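Local coordinates for protein cytosine-specific methyltransferase (PDB 3G7U) that probably transfers a methyl group from S-adenosyl-L-methionine to carbon 5 of cytosine in DNA, as a prophage-encoded DNA modification enzyme, at residues 39-42 / 48-51; 102-107 / 133-138. All blocks are in the same frame, centred on the assembly; numbering follows the deposited sequence. Where two conformers were deposited one is given.

Contact 1: 39-42 / 48-51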
# COMPACT_ATOMS: atom_id res chain seq x y z
N THR A 39 -5.13 12.47 0.50
CA THR A 39 -4.49 11.72 1.59
C THR A 39 -2.99 11.49 1.36
O THR A 39 -2.17 11.55 2.30
CB THR A 39 -5.23 10.41 1.90
OG1 THR A 39 -6.54 10.75 2.38
CG2 THR A 39 -4.48 9.60 2.96
N HIS A 40 -2.63 11.26 0.10
CA HIS A 40 -1.23 11.09 -0.24
C HIS A 40 -0.51 12.39 0.16
O HIS A 40 0.56 12.33 0.83
CB HIS A 40 -1.06 10.77 -1.72
CG HIS A 40 0.30 10.25 -2.07
ND1 HIS A 40 1.41 11.07 -2.11
CD2 HIS A 40 0.72 9.02 -2.42
CE1 HIS A 40 2.47 10.35 -2.43
NE2 HIS A 40 2.07 9.11 -2.65
N ALA A 41 -1.09 13.54 -0.17
CA ALA A 41 -0.42 14.83 0.14
C ALA A 41 -0.29 15.10 1.62
O ALA A 41 0.65 15.74 2.06
CB ALA A 41 -1.12 16.01 -0.53
N ILE A 42 -1.25 14.61 2.40
CA ILE A 42 -1.16 14.76 3.87
C ILE A 42 0.05 14.01 4.43
O ILE A 42 0.74 14.50 5.33
CB ILE A 42 -2.46 14.25 4.58
CG1 ILE A 42 -3.65 15.20 4.35
CG2 ILE A 42 -2.24 14.13 6.09
CD1 ILE A 42 -3.40 16.64 4.78
N LEU A 48 5.37 16.21 -5.13
CA LEU A 48 4.45 16.93 -5.99
C LEU A 48 3.22 16.04 -6.18
O LEU A 48 3.36 14.84 -6.20
CB LEU A 48 5.05 17.17 -7.36
CG LEU A 48 6.27 18.09 -7.34
CD1 LEU A 48 6.68 18.32 -8.80
CD2 LEU A 48 5.85 19.39 -6.71
N HIS A 49 2.05 16.65 -6.31
CA HIS A 49 0.80 15.88 -6.50
C HIS A 49 0.10 16.31 -7.72
O HIS A 49 -0.23 17.49 -7.88
CB HIS A 49 -0.08 16.01 -5.26
CG HIS A 49 0.48 15.29 -4.09
ND1 HIS A 49 1.35 15.88 -3.19
CD2 HIS A 49 0.42 13.98 -3.74
CE1 HIS A 49 1.79 14.97 -2.34
NE2 HIS A 49 1.24 13.81 -2.66
N VAL A 50 -0.13 15.35 -8.61
CA VAL A 50 -0.75 15.64 -9.89
C VAL A 50 -2.00 14.79 -9.93
O VAL A 50 -1.91 13.55 -9.97
CB VAL A 50 0.22 15.28 -11.01
CG1 VAL A 50 -0.46 15.35 -12.38
CG2 VAL A 50 1.41 16.25 -10.98
N GLN A 51 -3.16 15.45 -9.87
CA GLN A 51 -4.44 14.73 -9.97
C GLN A 51 -4.84 14.64 -11.41
O GLN A 51 -5.45 15.56 -11.92
CB GLN A 51 -5.52 15.43 -9.14
CG GLN A 51 -6.83 14.64 -9.12
CD GLN A 51 -7.97 15.41 -8.55
OE1 GLN A 51 -7.81 16.50 -7.98
NE2 GLN A 51 -9.16 14.83 -8.63

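Contact 2: 102-107 / 133-138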
# COMPACT_ATOMS: atom_id res chain seq x y z
N HIS A 102 -0.64 2.76 -20.91
CA HIS A 102 -0.07 4.12 -20.67
C HIS A 102 1.02 4.11 -19.63
O HIS A 102 1.96 4.90 -19.71
CB HIS A 102 -1.16 5.11 -20.25
CG HIS A 102 -2.09 5.50 -21.35
ND1 HIS A 102 -1.65 6.06 -22.52
CD2 HIS A 102 -3.43 5.38 -21.47
CE1 HIS A 102 -2.69 6.30 -23.31
NE2 HIS A 102 -3.78 5.88 -22.70
N PHE A 103 0.90 3.24 -18.62
CA PHE A 103 1.99 3.08 -17.65
C PHE A 103 3.27 2.73 -18.40
O PHE A 103 4.34 3.32 -18.16
CB PHE A 103 1.69 1.97 -16.59
CG PHE A 103 2.78 1.77 -15.56
CD1 PHE A 103 2.76 2.51 -14.39
CD2 PHE A 103 3.78 0.80 -15.73
CE1 PHE A 103 3.75 2.32 -13.45
CE2 PHE A 103 4.76 0.61 -14.80
CZ PHE A 103 4.76 1.36 -13.66
N TYR A 104 3.17 1.72 -19.24
CA TYR A 104 4.34 1.21 -19.94
C TYR A 104 4.79 2.17 -21.05
O TYR A 104 5.97 2.24 -21.32
CB TYR A 104 4.12 -0.21 -20.46
CG TYR A 104 4.15 -1.17 -19.29
CD1 TYR A 104 5.36 -1.58 -18.76
CD2 TYR A 104 2.97 -1.61 -18.68
CE1 TYR A 104 5.43 -2.42 -17.64
CE2 TYR A 104 3.03 -2.48 -17.57
CZ TYR A 104 4.24 -2.87 -17.07
OH TYR A 104 4.33 -3.71 -15.99
N ARG A 105 3.86 2.91 -21.62
CA ARG A 105 4.24 3.98 -22.57
C ARG A 105 5.12 5.01 -21.87
O ARG A 105 6.15 5.42 -22.39
CB ARG A 105 3.02 4.63 -23.22
CG ARG A 105 3.34 5.83 -24.08
CD ARG A 105 2.08 6.48 -24.67
NE ARG A 105 1.10 6.93 -23.66
CZ ARG A 105 1.21 8.02 -22.90
NH1 ARG A 105 2.28 8.82 -23.02
NH2 ARG A 105 0.26 8.33 -22.02
N LEU A 106 4.71 5.42 -20.67
CA LEU A 106 5.47 6.39 -19.88
C LEU A 106 6.83 5.88 -19.49
O LEU A 106 7.79 6.63 -19.50
CB LEU A 106 4.67 6.85 -18.66
CG LEU A 106 3.49 7.76 -19.00
CD1 LEU A 106 2.68 8.07 -17.76
CD2 LEU A 106 4.05 9.07 -19.58
N VAL A 107 6.93 4.61 -19.11
CA VAL A 107 8.24 4.04 -18.83
C VAL A 107 9.17 4.13 -20.09
O VAL A 107 10.36 4.47 -20.00
CB VAL A 107 8.12 2.57 -18.35
CG1 VAL A 107 9.49 1.92 -18.35
CG2 VAL A 107 7.49 2.52 -16.93
N ASN A 133 1.79 -8.58 -23.65
CA ASN A 133 2.85 -8.75 -24.63
C ASN A 133 3.18 -7.40 -25.29
O ASN A 133 4.36 -7.06 -25.42
CB ASN A 133 2.51 -9.85 -25.68
CG ASN A 133 2.63 -11.29 -25.12
OD1 ASN A 133 2.24 -12.26 -25.79
ND2 ASN A 133 3.15 -11.44 -23.90
N LYS A 134 2.14 -6.63 -25.65
CA LYS A 134 2.26 -5.28 -26.20
C LYS A 134 3.03 -4.33 -25.26
O LYS A 134 3.87 -3.54 -25.71
CB LYS A 134 0.87 -4.73 -26.55
CG LYS A 134 0.87 -3.56 -27.52
CD LYS A 134 -0.54 -3.00 -27.68
CE LYS A 134 -0.58 -1.75 -28.58
NZ LYS A 134 -0.20 -0.47 -27.88
N ALA A 135 2.77 -4.44 -23.96
CA ALA A 135 3.49 -3.70 -22.93
C ALA A 135 4.94 -4.16 -22.72
O ALA A 135 5.83 -3.33 -22.49
CB ALA A 135 2.72 -3.76 -21.63
N PHE A 136 5.17 -5.48 -22.77
CA PHE A 136 6.50 -6.08 -22.69
C PHE A 136 7.33 -5.55 -23.86
O PHE A 136 8.48 -5.20 -23.69
CB PHE A 136 6.38 -7.61 -22.78
CG PHE A 136 7.63 -8.41 -22.38
CD1 PHE A 136 8.68 -8.61 -23.27
CD2 PHE A 136 7.69 -9.06 -21.13
CE1 PHE A 136 9.80 -9.38 -22.92
CE2 PHE A 136 8.81 -9.84 -20.76
CZ PHE A 136 9.86 -10.00 -21.66
N ASN A 137 6.70 -5.48 -25.04
CA ASN A 137 7.34 -4.99 -26.26
C ASN A 137 7.83 -3.55 -26.18
O ASN A 137 8.85 -3.23 -26.79
CB ASN A 137 6.39 -5.08 -27.45
CG ASN A 137 6.21 -6.49 -27.96
OD1 ASN A 137 6.98 -7.39 -27.63
ND2 ASN A 137 5.18 -6.69 -28.78
N LEU A 138 7.10 -2.70 -25.47
CA LEU A 138 7.42 -1.28 -25.36
C LEU A 138 8.68 -1.10 -24.58
O LEU A 138 9.40 -0.09 -24.74
CB LEU A 138 6.31 -0.50 -24.67
CG LEU A 138 5.12 -0.05 -25.51
CD1 LEU A 138 4.12 0.67 -24.64
CD2 LEU A 138 5.60 0.85 -26.64

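Contact 1: 39-42 / 48-51
His-40 and His-49 meet through ring nitrogens: ND1 of His-40 lies 2.8 Å from NE2 of His-49, and the angle of 147° at the hydrogen supports a hydrogen bond, moderately bent, in which either nitrogen could be the donor. The rings touch rim to rim. Their centroids are 4.9 Å apart and their planes turned by 66°, and each nitrogen sits near the plane of the other ring, so the pair is a nitrogen-to-nitrogen bond and no stack.

The same His-49 ring also lies against the helix. Ala-41 covers one of its faces, with CB 3.7 Å from the ring centroid and only 14° off the normal, a CH-pi contact, while Ala-41 CA comes within 3.3 Å of CE1 of His-49 nearer the rim. Face and edge of one imidazole are thus used by consecutive residues of a single helical turn.

Torsions explain the meeting. CG of His-40 is anti to its own nitrogen, which carries the ring off the helix toward the strand; CG of His-49 stands beside its backbone N, and the ring reaches back to the helix. Farther out, NE2 of His-40 is hydrogen-bonded to OG of Ser-16 and its ring stacks with Phe-44, which is consistent with a well-defined orientation of that imidazole.

Helix 34-43 and strand 48-50 belong to the beta-alpha-beta unit that starts at strand 25-30, within the Rossmann-like methyltransferase sheet, and the contact joins the helix to the strand that follows it, outermost in the sheet of this chain. Since one nitrogen must donate and the other accept, the bond requires complementary protonation at ND1 of His-40 and NE2 of His-49, and a proton on both would probably be disfavoured.

Contact 2: 102-107 / 133-138
Tyr-104 packs on Ala-135 and Leu-138 where two nearly parallel helices, 94-110 and 129-140, lie side by side in the Rossmann-like methyltransferase fold. The short axes run 9.1 Å apart at an angle of 9°, and strand 114-119 falls between the two helices in the chain, giving a helix-strand-helix order.

The first torsion of Tyr-104 sets CG beside its backbone N (chi1 -73°), and the ring rises past the methyl of Ala-135 instead of pointing straight into the other helix. CB of Ala-135 approaches CD2 of Tyr-104 to 3.7 Å from an oblique direction. Over its centre, one face of the tyrosine ring carries CD2 of the adjacent Phe-103. The side chains of Tyr-100 and Ala-117 also touch Tyr-104, helping to account for its burial.

One turn on, Leu-138 reaches across with a single methyl. Its side chain is extended at the second torsion (chi2 179°), which sends CD1 over the backbone of the opposing helix, 3.8 Å from N of Arg-105 and 3.9 Å from C of Tyr-104. Leucine thus meets main chain more closely than side chain. No hydrogen bond joins the two segments, but just beyond them Leu-138 O is bonded to OG of Ser-108 on helix 94-110.

Arg-105 lends backbone and CB to this interface while its polar end turns elsewhere: NH2 bonds to the carbonyl of Leu-57 and NH1 forms a salt bridge with Glu-109. Its third torsion bends the chain back along its own helix, and NE donates to ND1 of His-102 at 3.1 Å; ND1 lies in the guanidinium plane and NE in the imidazole plane, so the two flat groups meet edge to edge.

Overall arrangement
Both contacts are partly buried and belong to the same methyltransferase domain, but they join different elements. Contact 1 ties a helix to strand 48-50, at one edge of the seven-stranded sheet, and contact 2 pairs two helices that precede and follow strand 114-119. Their centres lie 25 Å apart and the nearest atoms about 10 Å, so they do not meet. Contact 1, its centre about 15 Å from the centre of the chain, is polar at its heart; contact 2, its centre about 23 Å out from the same point, is apolar between its segments, with a polar link between the helices just beyond, Leu-138 O to Ser-108 OG. Contact 2 is the one near the predicted active site: the side chains of Tyr-104 and Cys-81 are about 9 Å apart.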